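Local coordinates for endo-pectate lyase (Erwinia chrysanthemi, PDB 3B4N), which cleaves polygalacturonate by calcium-dependent elimination, leaving unsaturated galacturonosyl ends, and probably also acts on highly methylated pectins from within the chain, at residues I139-P144 and G170-I175; W189-E194 and D216-K221; C121-T126 and K151-L156; C193-T198 and P222-Q227. One frame throughout, in Å; residues are numbered along the deposited sequence.

Contact 1: residues I139-P144 and G170-I175; sequences IGTSCP and GGADGI. Unlike the reference sequence in segment 170-175: Gly171 (reference Arg). With ZN (zinc ion), chain F; ZN (zinc ion), chain D.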
loop_
_atom_site.group_PDB
_atom_site.type_symbol
_atom_site.label_atom_id
_atom_site.label_comp_id
_atom_site.label_asym_id
_atom_site.label_seq_id
_atom_site.Cartn_x
_atom_site.Cartn_y
_atom_site.Cartn_z
ATOM N N ILE A 139 9.780 -5.848 11.221
ATOM C CA ILE A 139 9.752 -7.302 11.315
ATOM C C ILE A 139 10.153 -7.843 9.956
ATOM O O ILE A 139 10.064 -7.144 8.946
ATOM C CB ILE A 139 8.365 -7.873 11.696
ATOM C CG1 ILE A 139 7.350 -7.603 10.586
ATOM C CG2 ILE A 139 7.923 -7.303 13.040
ATOM C CD1 ILE A 139 6.048 -8.364 10.780
ATOM N N GLY A 140 10.622 -9.083 9.939
ATOM C CA GLY A 140 11.024 -9.695 8.691
ATOM C C GLY A 140 11.649 -11.040 8.965
ATOM O O GLY A 140 12.090 -11.309 10.084
ATOM N N THR A 141 11.659 -11.895 7.952
ATOM C CA THR A 141 12.258 -13.213 8.081
ATOM C C THR A 141 13.260 -13.345 6.936
ATOM O O THR A 141 14.437 -12.996 7.087
ATOM C CB THR A 141 11.185 -14.341 8.035
ATOM O OG1 THR A 141 10.358 -14.188 6.875
ATOM C CG2 THR A 141 10.302 -14.297 9.288
ATOM N N SER A 142 12.793 -13.793 5.777
ATOM C CA SER A 142 13.674 -13.957 4.629
ATOM C C SER A 142 12.917 -13.818 3.318
ATOM O O SER A 142 11.697 -13.640 3.304
ATOM C CB SER A 142 14.328 -15.338 4.676
ATOM O OG SER A 142 13.333 -16.350 4.650
ATOM N N CYS A 143 13.655 -13.905 2.219
ATOM C CA CYS A 143 13.067 -13.827 0.892
ATOM C C CYS A 143 14.011 -14.547 -0.061
ATOM O O CYS A 143 14.710 -13.924 -0.860
ATOM C CB CYS A 143 12.871 -12.374 0.466
ATOM S SG CYS A 143 11.938 -12.218 -1.091
ATOM N N PRO A 144 14.050 -15.885 0.029
ATOM C CA PRO A 144 14.914 -16.708 -0.821
ATOM C C PRO A 144 14.583 -16.578 -2.297
ATOM O O PRO A 144 13.422 -16.437 -2.678
ATOM C CB PRO A 144 14.658 -18.128 -0.317
ATOM C CG PRO A 144 14.202 -17.921 1.103
ATOM C CD PRO A 144 13.305 -16.724 0.980
ATOM N N GLY A 170 13.478 -9.455 4.315
ATOM C CA GLY A 170 12.645 -10.467 4.940
ATOM C C GLY A 170 11.151 -10.348 4.733
ATOM O O GLY A 170 10.374 -10.713 5.616
ATOM N N GLY A 171 10.754 -9.891 3.548
ATOM C CA GLY A 171 9.342 -9.707 3.258
ATOM C C GLY A 171 8.482 -10.951 3.128
ATOM O O GLY A 171 7.253 -10.856 3.202
ATOM N N ALA A 172 9.114 -12.108 2.933
ATOM C CA ALA A 172 8.414 -13.387 2.784
ATOM C C ALA A 172 7.102 -13.255 2.010
ATOM O O ALA A 172 7.106 -12.776 0.872
ATOM C CB ALA A 172 8.177 -14.016 4.157
ATOM N N ASP A 173 5.983 -13.678 2.595
ATOM C CA ASP A 173 4.707 -13.550 1.893
ATOM C C ASP A 173 3.817 -12.447 2.476
ATOM O O ASP A 173 2.591 -12.567 2.518
ATOM C CB ASP A 173 3.938 -14.871 1.859
ATOM C CG ASP A 173 2.879 -14.881 0.778
ATOM O OD1 ASP A 173 1.880 -15.609 0.897
ATOM O OD2 ASP A 173 3.055 -14.149 -0.215
ATOM N N GLY A 174 4.457 -11.390 2.959
ATOM C CA GLY A 174 3.719 -10.245 3.466
ATOM C C GLY A 174 2.654 -10.455 4.519
ATOM O O GLY A 174 2.839 -11.214 5.468
ATOM N N ILE A 175 1.532 -9.763 4.348
ATOM C CA ILE A 175 0.428 -9.814 5.304
ATOM C C ILE A 175 -0.823 -10.436 4.704
ATOM O O ILE A 175 -1.271 -10.020 3.643
ATOM C CB ILE A 175 0.080 -8.390 5.796
ATOM C CG1 ILE A 175 1.336 -7.731 6.375
ATOM C CG2 ILE A 175 -1.060 -8.440 6.805
ATOM C CD1 ILE A 175 1.136 -6.282 6.820
HETATM ZN ZN ZN F . 0.066 -15.688 0.615
HETATM ZN ZN ZN D . 1.793 -14.072 -1.768
HETATM O O HOH W 1 0.008 -14.406 -1.464
HETATM O O HOH W 2 2.251 -15.670 -2.798
#

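Contact 2: residues W189-E194 and D216-K221; sequences WEDICE and DGYGGK. With CA (calcium ion), chain C.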
loop_
_atom_site.group_PDB
_atom_site.type_symbol
_atom_site.label_atom_id
_atom_site.label_comp_id
_atom_site.label_asym_id
_atom_site.label_seq_id
_atom_site.Cartn_x
_atom_site.Cartn_y
_atom_site.Cartn_z
ATOM N N TRP A 189 6.634 -1.380 3.359
ATOM C CA TRP A 189 7.339 -2.566 2.855
ATOM C C TRP A 189 8.620 -2.034 2.218
ATOM O O TRP A 189 8.567 -1.348 1.199
ATOM C CB TRP A 189 6.505 -3.285 1.789
ATOM C CG TRP A 189 5.270 -3.996 2.296
ATOM C CD1 TRP A 189 5.133 -5.334 2.529
ATOM C CD2 TRP A 189 3.982 -3.413 2.550
ATOM N NE1 TRP A 189 3.842 -5.627 2.899
ATOM C CE2 TRP A 189 3.115 -4.465 2.921
ATOM C CE3 TRP A 189 3.478 -2.106 2.495
ATOM C CZ2 TRP A 189 1.771 -4.249 3.230
ATOM C CZ3 TRP A 189 2.135 -1.892 2.806
ATOM C CH2 TRP A 189 1.300 -2.961 3.167
ATOM N N GLU A 190 9.771 -2.350 2.807
ATOM C CA GLU A 190 11.046 -1.850 2.283
ATOM C C GLU A 190 11.467 -2.443 0.930
ATOM O O GLU A 190 12.209 -1.814 0.168
ATOM C CB GLU A 190 12.142 -2.027 3.342
ATOM C CG GLU A 190 11.989 -1.091 4.562
ATOM C CD GLU A 190 12.190 0.390 4.232
ATOM O OE1 GLU A 190 12.967 0.703 3.305
ATOM O OE2 GLU A 190 11.592 1.252 4.916
ATOM N N ASP A 191 10.984 -3.646 0.634
ATOM C CA ASP A 191 11.229 -4.318 -0.644
ATOM C C ASP A 191 10.296 -5.517 -0.646
ATOM O O ASP A 191 10.612 -6.560 -0.079
ATOM C CB ASP A 191 12.684 -4.798 -0.782
ATOM C CG ASP A 191 12.985 -5.374 -2.173
ATOM O OD1 ASP A 191 12.041 -5.727 -2.906
ATOM O OD2 ASP A 191 14.179 -5.485 -2.535
ATOM N N ILE A 192 9.138 -5.359 -1.274
ATOM C CA ILE A 192 8.158 -6.428 -1.336
ATOM C C ILE A 192 8.816 -7.723 -1.787
ATOM O O ILE A 192 9.596 -7.717 -2.741
ATOM C CB ILE A 192 7.055 -6.090 -2.347
ATOM C CG1 ILE A 192 6.245 -4.888 -1.859
ATOM C CG2 ILE A 192 6.163 -7.310 -2.566
ATOM C CD1 ILE A 192 5.296 -4.347 -2.911
ATOM N N CYS A 193 8.514 -8.820 -1.099
ATOM C CA CYS A 193 9.064 -10.114 -1.474
ATOM C C CYS A 193 8.080 -10.765 -2.461
ATOM O O CYS A 193 8.030 -10.359 -3.623
ATOM C CB CYS A 193 9.289 -10.970 -0.218
ATOM S SG CYS A 193 10.021 -12.600 -0.559
ATOM N N GLU A 194 7.278 -11.736 -2.029
ATOM C CA GLU A 194 6.331 -12.371 -2.957
ATOM C C GLU A 194 5.262 -11.370 -3.387
ATOM O O GLU A 194 4.927 -11.245 -4.567
ATOM C CB GLU A 194 5.666 -13.581 -2.301
ATOM C CG GLU A 194 6.590 -14.766 -2.066
ATOM C CD GLU A 194 7.190 -15.320 -3.352
ATOM O OE1 GLU A 194 6.502 -15.304 -4.396
ATOM O OE2 GLU A 194 8.347 -15.789 -3.315
ATOM N N ASP A 216 15.546 -6.371 -9.859
ATOM C CA ASP A 216 16.711 -7.078 -9.343
ATOM C C ASP A 216 16.752 -7.082 -7.810
ATOM O O ASP A 216 17.776 -7.389 -7.211
ATOM C CB ASP A 216 17.991 -6.456 -9.923
ATOM C CG ASP A 216 19.215 -7.318 -9.703
ATOM O OD1 ASP A 216 19.075 -8.558 -9.706
ATOM O OD2 ASP A 216 20.325 -6.759 -9.549
ATOM N N GLY A 217 15.629 -6.747 -7.174
ATOM C CA GLY A 217 15.578 -6.745 -5.720
ATOM C C GLY A 217 15.206 -8.097 -5.129
ATOM O O GLY A 217 15.208 -9.116 -5.822
ATOM N N TYR A 218 14.880 -8.120 -3.839
ATOM C CA TYR A 218 14.511 -9.371 -3.185
ATOM C C TYR A 218 13.207 -9.904 -3.745
ATOM O O TYR A 218 12.250 -9.149 -3.912
ATOM C CB TYR A 218 14.352 -9.183 -1.675
ATOM C CG TYR A 218 15.651 -8.989 -0.944
ATOM C CD1 TYR A 218 16.195 -7.718 -0.778
ATOM C CD2 TYR A 218 16.336 -10.078 -0.410
ATOM C CE1 TYR A 218 17.394 -7.534 -0.091
ATOM C CE2 TYR A 218 17.533 -9.905 0.274
ATOM C CZ TYR A 218 18.053 -8.632 0.431
ATOM O OH TYR A 218 19.224 -8.456 1.132
ATOM N N GLY A 219 13.168 -11.203 -4.026
ATOM C CA GLY A 219 11.967 -11.804 -4.566
ATOM C C GLY A 219 11.931 -11.868 -6.081
ATOM O O GLY A 219 10.979 -12.393 -6.654
ATOM N N GLY A 220 12.956 -11.328 -6.733
ATOM C CA GLY A 220 13.006 -11.363 -8.186
ATOM C C GLY A 220 12.316 -10.195 -8.864
ATOM O O GLY A 220 12.125 -9.140 -8.263
ATOM N N LYS A 221 11.943 -10.382 -10.125
ATOM C CA LYS A 221 11.278 -9.334 -10.882
ATOM C C LYS A 221 9.974 -8.915 -10.210
ATOM O O LYS A 221 9.134 -9.755 -9.891
ATOM C CB LYS A 221 11.002 -9.809 -12.309
ATOM C CG LYS A 221 10.214 -8.816 -13.139
ATOM C CD LYS A 221 10.316 -9.110 -14.625
ATOM C CE LYS A 221 9.800 -10.483 -14.984
ATOM N NZ LYS A 221 9.865 -10.669 -16.462
HETATM CA CA CA C . 11.126 -7.314 -4.390
HETATM O O HOH W 3 9.411 -8.720 -5.380
HETATM O O HOH W 4 12.356 -7.358 -6.428
#

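Contact 3: residues C121-T126 and K151-L156; sequences CKPGAT and KPLIIL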
loop_
_atom_site.group_PDB
_atom_site.type_symbol
_atom_site.label_atom_id
_atom_site.label_comp_id
_atom_site.label_asym_id
_atom_site.label_seq_id
_atom_site.Cartn_x
_atom_site.Cartn_y
_atom_site.Cartn_z
ATOM N N CYS A 121 3.833 -7.732 17.459
ATOM C CA CYS A 121 4.085 -7.882 16.034
ATOM C C CYS A 121 5.395 -8.610 15.779
ATOM O O CYS A 121 6.466 -8.007 15.737
ATOM C CB CYS A 121 4.075 -6.498 15.384
ATOM S SG CYS A 121 2.609 -5.558 15.925
ATOM N N LYS A 122 5.283 -9.925 15.634
ATOM C CA LYS A 122 6.421 -10.804 15.389
ATOM C C LYS A 122 6.025 -11.722 14.242
ATOM O O LYS A 122 4.848 -12.028 14.066
ATOM C CB LYS A 122 6.705 -11.654 16.633
ATOM C CG LYS A 122 7.029 -10.855 17.889
ATOM C CD LYS A 122 8.410 -10.227 17.804
ATOM C CE LYS A 122 8.704 -9.385 19.039
ATOM N NZ LYS A 122 8.533 -10.171 20.291
ATOM N N PRO A 123 6.999 -12.165 13.439
ATOM C CA PRO A 123 6.682 -13.054 12.320
ATOM C C PRO A 123 5.872 -14.274 12.752
ATOM O O PRO A 123 6.207 -14.942 13.741
ATOM C CB PRO A 123 8.060 -13.428 11.788
ATOM C CG PRO A 123 8.827 -12.162 11.989
ATOM C CD PRO A 123 8.412 -11.748 13.391
ATOM N N GLY A 124 4.798 -14.548 12.014
ATOM C CA GLY A 124 3.949 -15.687 12.305
ATOM C C GLY A 124 2.766 -15.399 13.208
ATOM O O GLY A 124 1.914 -16.262 13.418
ATOM N N ALA A 125 2.703 -14.185 13.739
ATOM C CA ALA A 125 1.609 -13.819 14.625
ATOM C C ALA A 125 0.275 -13.720 13.901
ATOM O O ALA A 125 0.218 -13.300 12.746
ATOM C CB ALA A 125 1.924 -12.501 15.308
ATOM N N THR A 126 -0.790 -14.129 14.584
ATOM C CA THR A 126 -2.143 -14.047 14.060
ATOM C C THR A 126 -2.952 -13.144 14.983
ATOM O O THR A 126 -2.951 -13.326 16.209
ATOM C CB THR A 126 -2.845 -15.416 14.011
ATOM O OG1 THR A 126 -2.190 -16.260 13.054
ATOM C CG2 THR A 126 -4.297 -15.251 13.615
ATOM N N LYS A 151 5.968 -17.995 3.730
ATOM C CA LYS A 151 4.954 -17.821 4.755
ATOM C C LYS A 151 4.612 -16.370 5.035
ATOM O O LYS A 151 5.451 -15.484 4.883
ATOM C CB LYS A 151 5.428 -18.467 6.059
ATOM C CG LYS A 151 5.814 -19.932 5.922
ATOM C CD LYS A 151 6.439 -20.458 7.200
ATOM C CE LYS A 151 6.901 -21.899 7.020
ATOM N NZ LYS A 151 7.606 -22.418 8.223
ATOM N N PRO A 152 3.363 -16.111 5.443
ATOM C CA PRO A 152 2.966 -14.737 5.748
ATOM C C PRO A 152 3.658 -14.325 7.044
ATOM O O PRO A 152 3.902 -15.166 7.920
ATOM C CB PRO A 152 1.455 -14.845 5.920
ATOM C CG PRO A 152 1.281 -16.241 6.472
ATOM C CD PRO A 152 2.226 -17.037 5.595
ATOM N N LEU A 153 3.999 -13.049 7.154
ATOM C CA LEU A 153 4.636 -12.525 8.356
ATOM C C LEU A 153 3.581 -12.240 9.420
ATOM O O LEU A 153 3.827 -12.399 10.616
ATOM C CB LEU A 153 5.383 -11.236 8.043
ATOM C CG LEU A 153 6.602 -11.346 7.125
ATOM C CD1 LEU A 153 7.114 -9.960 6.791
ATOM C CD2 LEU A 153 7.681 -12.176 7.816
ATOM N N ILE A 154 2.413 -11.795 8.972
ATOM C CA ILE A 154 1.302 -11.473 9.855
ATOM C C ILE A 154 0.030 -11.994 9.214
ATOM O O ILE A 154 -0.158 -11.855 8.001
ATOM C CB ILE A 154 1.145 -9.937 10.038
ATOM C CG1 ILE A 154 2.391 -9.350 10.703
ATOM C CG2 ILE A 154 -0.125 -9.622 10.844
ATOM C CD1 ILE A 154 2.590 -9.787 12.146
ATOM N N ILE A 155 -0.834 -12.595 10.024
ATOM C CA ILE A 155 -2.111 -13.112 9.558
ATOM C C ILE A 155 -3.208 -12.372 10.309
ATOM O O ILE A 155 -3.202 -12.306 11.546
ATOM C CB ILE A 155 -2.258 -14.621 9.832
ATOM C CG1 ILE A 155 -1.204 -15.396 9.043
ATOM C CG2 ILE A 155 -3.656 -15.087 9.438
ATOM C CD1 ILE A 155 -1.206 -16.871 9.327
ATOM N N LEU A 156 -4.144 -11.813 9.557
ATOM C CA LEU A 156 -5.245 -11.071 10.140
ATOM C C LEU A 156 -6.551 -11.823 9.897
ATOM O O LEU A 156 -6.807 -12.310 8.796
ATOM C CB LEU A 156 -5.327 -9.677 9.500
ATOM C CG LEU A 156 -4.074 -8.802 9.557
ATOM C CD1 LEU A 156 -4.313 -7.530 8.745
ATOM C CD2 LEU A 156 -3.740 -8.460 11.009
#

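Contact 4: residues C193-T198 and P222-Q227; sequences CEDAAT and PDKVLQ. With ZN (zinc ion), chain D.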
loop_
_atom_site.group_PDB
_atom_site.type_symbol
_atom_site.label_atom_id
_atom_site.label_comp_id
_atom_site.label_asym_id
_atom_site.label_seq_id
_atom_site.Cartn_x
_atom_site.Cartn_y
_atom_site.Cartn_z
ATOM N N CYS A 193 8.514 -8.820 -1.099
ATOM C CA CYS A 193 9.064 -10.114 -1.474
ATOM C C CYS A 193 8.080 -10.765 -2.461
ATOM O O CYS A 193 8.030 -10.359 -3.623
ATOM C CB CYS A 193 9.289 -10.970 -0.218
ATOM S SG CYS A 193 10.021 -12.600 -0.559
ATOM N N GLU A 194 7.278 -11.736 -2.029
ATOM C CA GLU A 194 6.331 -12.371 -2.957
ATOM C C GLU A 194 5.262 -11.370 -3.387
ATOM O O GLU A 194 4.927 -11.245 -4.567
ATOM C CB GLU A 194 5.666 -13.581 -2.301
ATOM C CG GLU A 194 6.590 -14.766 -2.066
ATOM C CD GLU A 194 7.190 -15.320 -3.352
ATOM O OE1 GLU A 194 6.502 -15.304 -4.396
ATOM O OE2 GLU A 194 8.347 -15.789 -3.315
ATOM N N ASP A 195 4.719 -10.672 -2.400
ATOM C CA ASP A 195 3.707 -9.644 -2.605
ATOM C C ASP A 195 3.578 -8.944 -1.265
ATOM O O ASP A 195 4.157 -9.393 -0.282
ATOM C CB ASP A 195 2.365 -10.253 -3.063
ATOM C CG ASP A 195 2.031 -11.557 -2.361
ATOM O OD1 ASP A 195 2.139 -12.624 -2.995
ATOM O OD2 ASP A 195 1.660 -11.517 -1.179
ATOM N N ALA A 196 2.831 -7.845 -1.218
ATOM C CA ALA A 196 2.680 -7.077 0.022
ATOM C C ALA A 196 1.571 -7.572 0.955
ATOM O O ALA A 196 1.788 -7.727 2.166
ATOM C CB ALA A 196 2.446 -5.598 -0.317
ATOM N N ALA A 197 0.384 -7.792 0.399
ATOM C CA ALA A 197 -0.765 -8.257 1.173
ATOM C C ALA A 197 -1.619 -9.145 0.292
ATOM O O ALA A 197 -1.667 -8.970 -0.929
ATOM C CB ALA A 197 -1.580 -7.070 1.673
ATOM N N THR A 198 -2.309 -10.086 0.926
ATOM C CA THR A 198 -3.141 -11.064 0.236
ATOM C C THR A 198 -4.544 -11.092 0.814
ATOM O O THR A 198 -4.726 -11.266 2.018
ATOM C CB THR A 198 -2.529 -12.481 0.368
ATOM O OG1 THR A 198 -1.180 -12.463 -0.109
ATOM C CG2 THR A 198 -3.343 -13.506 -0.407
ATOM N N PRO A 222 9.788 -7.601 -9.998
ATOM C CA PRO A 222 8.572 -7.093 -9.356
ATOM C C PRO A 222 7.308 -7.619 -10.015
ATOM O O PRO A 222 7.169 -7.594 -11.239
ATOM C CB PRO A 222 8.711 -5.583 -9.505
ATOM C CG PRO A 222 10.187 -5.377 -9.420
ATOM C CD PRO A 222 10.715 -6.498 -10.304
ATOM N N ASP A 223 6.388 -8.101 -9.189
ATOM C CA ASP A 223 5.125 -8.634 -9.669
ATOM C C ASP A 223 4.017 -7.859 -8.961
ATOM O O ASP A 223 4.098 -6.640 -8.845
ATOM C CB ASP A 223 5.050 -10.135 -9.365
ATOM C CG ASP A 223 3.973 -10.858 -10.170
ATOM O OD1 ASP A 223 3.161 -10.202 -10.859
ATOM O OD2 ASP A 223 3.938 -12.107 -10.099
ATOM N N LYS A 224 2.997 -8.541 -8.463
ATOM C CA LYS A 224 1.906 -7.821 -7.822
ATOM C C LYS A 224 2.173 -7.359 -6.397
ATOM O O LYS A 224 2.962 -7.950 -5.664
ATOM C CB LYS A 224 0.620 -8.661 -7.855
ATOM C CG LYS A 224 0.523 -9.766 -6.813
ATOM C CD LYS A 224 1.593 -10.836 -6.978
ATOM C CE LYS A 224 1.310 -12.013 -6.048
ATOM N NZ LYS A 224 2.461 -12.958 -5.956
ATOM N N VAL A 225 1.503 -6.275 -6.025
ATOM C CA VAL A 225 1.591 -5.730 -4.679
ATOM C C VAL A 225 0.490 -6.402 -3.856
ATOM O O VAL A 225 0.759 -6.985 -2.793
ATOM C CB VAL A 225 1.375 -4.202 -4.687
ATOM C CG1 VAL A 225 1.341 -3.667 -3.269
ATOM C CG2 VAL A 225 2.515 -3.536 -5.462
ATOM N N LEU A 226 -0.736 -6.341 -4.368
ATOM C CA LEU A 226 -1.888 -6.930 -3.694
ATOM C C LEU A 226 -2.422 -8.140 -4.461
ATOM O O LEU A 226 -2.794 -8.040 -5.638
ATOM C CB LEU A 226 -2.994 -5.868 -3.531
ATOM C CG LEU A 226 -2.543 -4.556 -2.869
ATOM C CD1 LEU A 226 -3.667 -3.515 -2.924
ATOM C CD2 LEU A 226 -2.126 -4.814 -1.434
ATOM N N GLN A 227 -2.431 -9.291 -3.790
ATOM C CA GLN A 227 -2.934 -10.534 -4.374
ATOM C C GLN A 227 -4.332 -10.756 -3.802
ATOM O O GLN A 227 -4.554 -10.553 -2.613
ATOM C CB GLN A 227 -2.009 -11.694 -3.997
ATOM C CG GLN A 227 -2.452 -13.068 -4.499
ATOM C CD GLN A 227 -2.482 -13.172 -6.013
ATOM O OE1 GLN A 227 -1.797 -12.433 -6.721
ATOM N NE2 GLN A 227 -3.272 -14.114 -6.517
HETATM ZN ZN ZN D . 1.793 -14.072 -1.768
HETATM O O HOH W 1 0.008 -14.406 -1.464
HETATM O O HOH W 2 2.251 -15.670 -2.798
#

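Contact 1: residues I139-P144 and G170-I175
Gly170 is wedged against the backbone from Gly140 to Ser142, and this is the tight part of the contact. A beta carbon here would run into Thr141 N, so glycine suits the site, and the bare CA of Gly170 comes within 3.4 Å of Ser142 N. Its carbonyl O is gripped twice: Thr141 N donates at 2.9 Å in the carbonyl plane, on a lone pair, and Gly140 CA adds a C-H...O contact. Further on, Ala172 N gives only a weak, bent bond (134°) to Ser142 O. The looser, more solvent-exposed side belongs to Thr141, whose OG1 stands between its backbone N and carbonyl carbon (chi1 52°) and so meets the methyl CB of Ala172, 3.5 Å away. A type II' turn from Gly171 to Gly174, with Ala172 and Asp173 at its middle positions, carries the Asp173 side chain away from the partner segment. Its OD1 binds the zinc that His176 also holds; OD2, 2.0 Å from a second zinc, shares that ion with Asp195, and water 1 reaches both. The crossing joins the loop after strand 138-139 to the loop that enters strand 175-179, with Ile139 packed on strands 164-166 and 154-157, and Ile175 on strand 181-189.

Contact 2: residues W189-E194 and D216-K221
With CG trans to the backbone N (chi1 -174°), the carboxylate of Asp191 is directed at Tyr218, whose ring in turn swings to the side of its own backbone N (chi1 -72°) and offers an edge. The two side chains cross at about a right angle, their flat groups 77° apart. The carboxylate divides its work. OD1 binds the calcium ion at 2.4 Å, while OD2 accepts Tyr218 N at 3.0 Å from above the carboxylate plane and sits beside the edge of the ring, 3.5 Å from CD1. That amide lies in a type II turn from Gly217 to Gly220. Glycine fits both flanks of the tyrosine: at Gly217 a beta carbon would run into Asp191 OD2, and at Gly219 the positive phi and the nearby Cys193 O exclude a beta carbon. The turn presents Tyr218 O to the metal at 2.2 Å, and Ile192 O binds it from the other segment at 2.3 Å. Water 3, which donates to Cys193 O, and water 4, which donates to Gly220 O at 2.6 Å, are also ligands; Asn213 OD1 completes the set. Six oxygens, hard donors suited to calcium, surround the ion, three of them from these two loops. Ile192 O and Tyr218 O, only 3.2 Å apart, would probably repel each other without the cation between them, so loop fit and cofactor binding are likely to be coupled.

Contact 3: residues C121-T126 and K151-L156
Two backbone hydrogen bonds join Gly124 to Leu153 and Ala125 to Ile155. Gly124 N reaches Leu153 O at 2.7 Å from above the carbonyl plane. Gly124 lies in the type II turn from Lys122 to Ala125, where the positive phi suits glycine. Ile155 N meets Ala125 O at 3.0 Å, nearly head-on to the carbonyl, and here regular parallel strand pairing sets in. Weaker C-H...O contacts run along the same seam: Pro123 CA leans on Leu153 O, and Thr126 CA lies 3.2 Å from Ile155 O. Apolar contacts are sparse. Pro123 CB touches Leu153 CD2 at 4.2 Å, and the bend of Ile154 at chi2 (-67°) brings its CD1 beside Ala125 CB and 3.7 Å from Lys122 O. On the other face Thr126 sets OG1 over the branch point of Ile155, 3.6 Å from CB, the two beta-branched side chains crossing obliquely and suiting extended strands. Phe127 packs against both Ile154 and Leu156, and Ile175 against Leu156. The chemistry is thus mainly that of peptide groups: two neighbouring coils of the right-handed parallel beta-helix are joined chiefly by amides, Leu153 O taking both an N-H and a C-H, and side chains merely fill in the two faces.

Contact 4: residues C193-T198 and P222-Q227
Lys224 reaches across to Asp195, whose carboxylate binds a zinc ion, and helps to hold it. The lysine begins with CG wedged between its backbone N and carbonyl carbon (chi1 79°), bends again at chi2, and then runs extended, so that CE passes 3.6 Å from Asp195 CB. NZ forms a salt bridge with Asp195 OD1 at 3.0 Å, using the anti lone pair, and a weak bond to Glu194 O. Asp195 adopts a similarly squeezed first torsion (chi1 39°), which brings OD1 to both the zinc and NZ, the two side chains slanting across one another. This OD1 binds the zinc at 1.9 Å, so one oxygen serves both metal and ammonium; the two positive charges would probably draw electron density toward it. Asp173 and waters 1 and 2 are further ligands, and water 1 is held by Thr198 OG1 at 2.7 Å, a second-shell role suited to a hydroxyl. Glu194 directs its own carboxylate to Gln150. Deeper in, small alanines let the chains approach closely: Val225 CG1, trans to its backbone N (chi1 175°), meets Ala196 CB at 3.7 Å, and Ala197 CB meets Leu226 CD2. On the face opposite Ala197 and Leu226, Thr198 and Gln227 start side by side, Thr198 OG1 near Gln227 CB. Val225 O takes Ala196 N at 2.7 Å and, weakly, Ala197 N, before Gln227 N closes on Ala197 O at 3.0 Å. Parallel pairing of Ala197 with Leu226 and of Thr198 with Gln227, one coil laid in register on the next, is the hallmark of the right-handed parallel beta-helix.

Contacts 3 and 4 belong to the same sheet of the beta-helix, their centres about 15 Å apart, while contacts 1 and 2 join the loops leading into it. Segment 170-175 of contact 1 lies between contacts 3 and 4: Gly174 O probably bonds Leu153 N at 2.7 Å, and Ile175 O probably bonds Thr198 N at 2.9 Å. The Cys143-Cys193 disulfide ties contact 1 to contacts 2 and 4, which share Cys193 and Glu194. One zinc ion and its two waters belong to contacts 1 and 4. The Cys143 side chain lies about 6 Å from the calcium, that of Leu153 about 12 Å, though the Pro152 side chain of contact 3 is about 5 Å from a zinc ion.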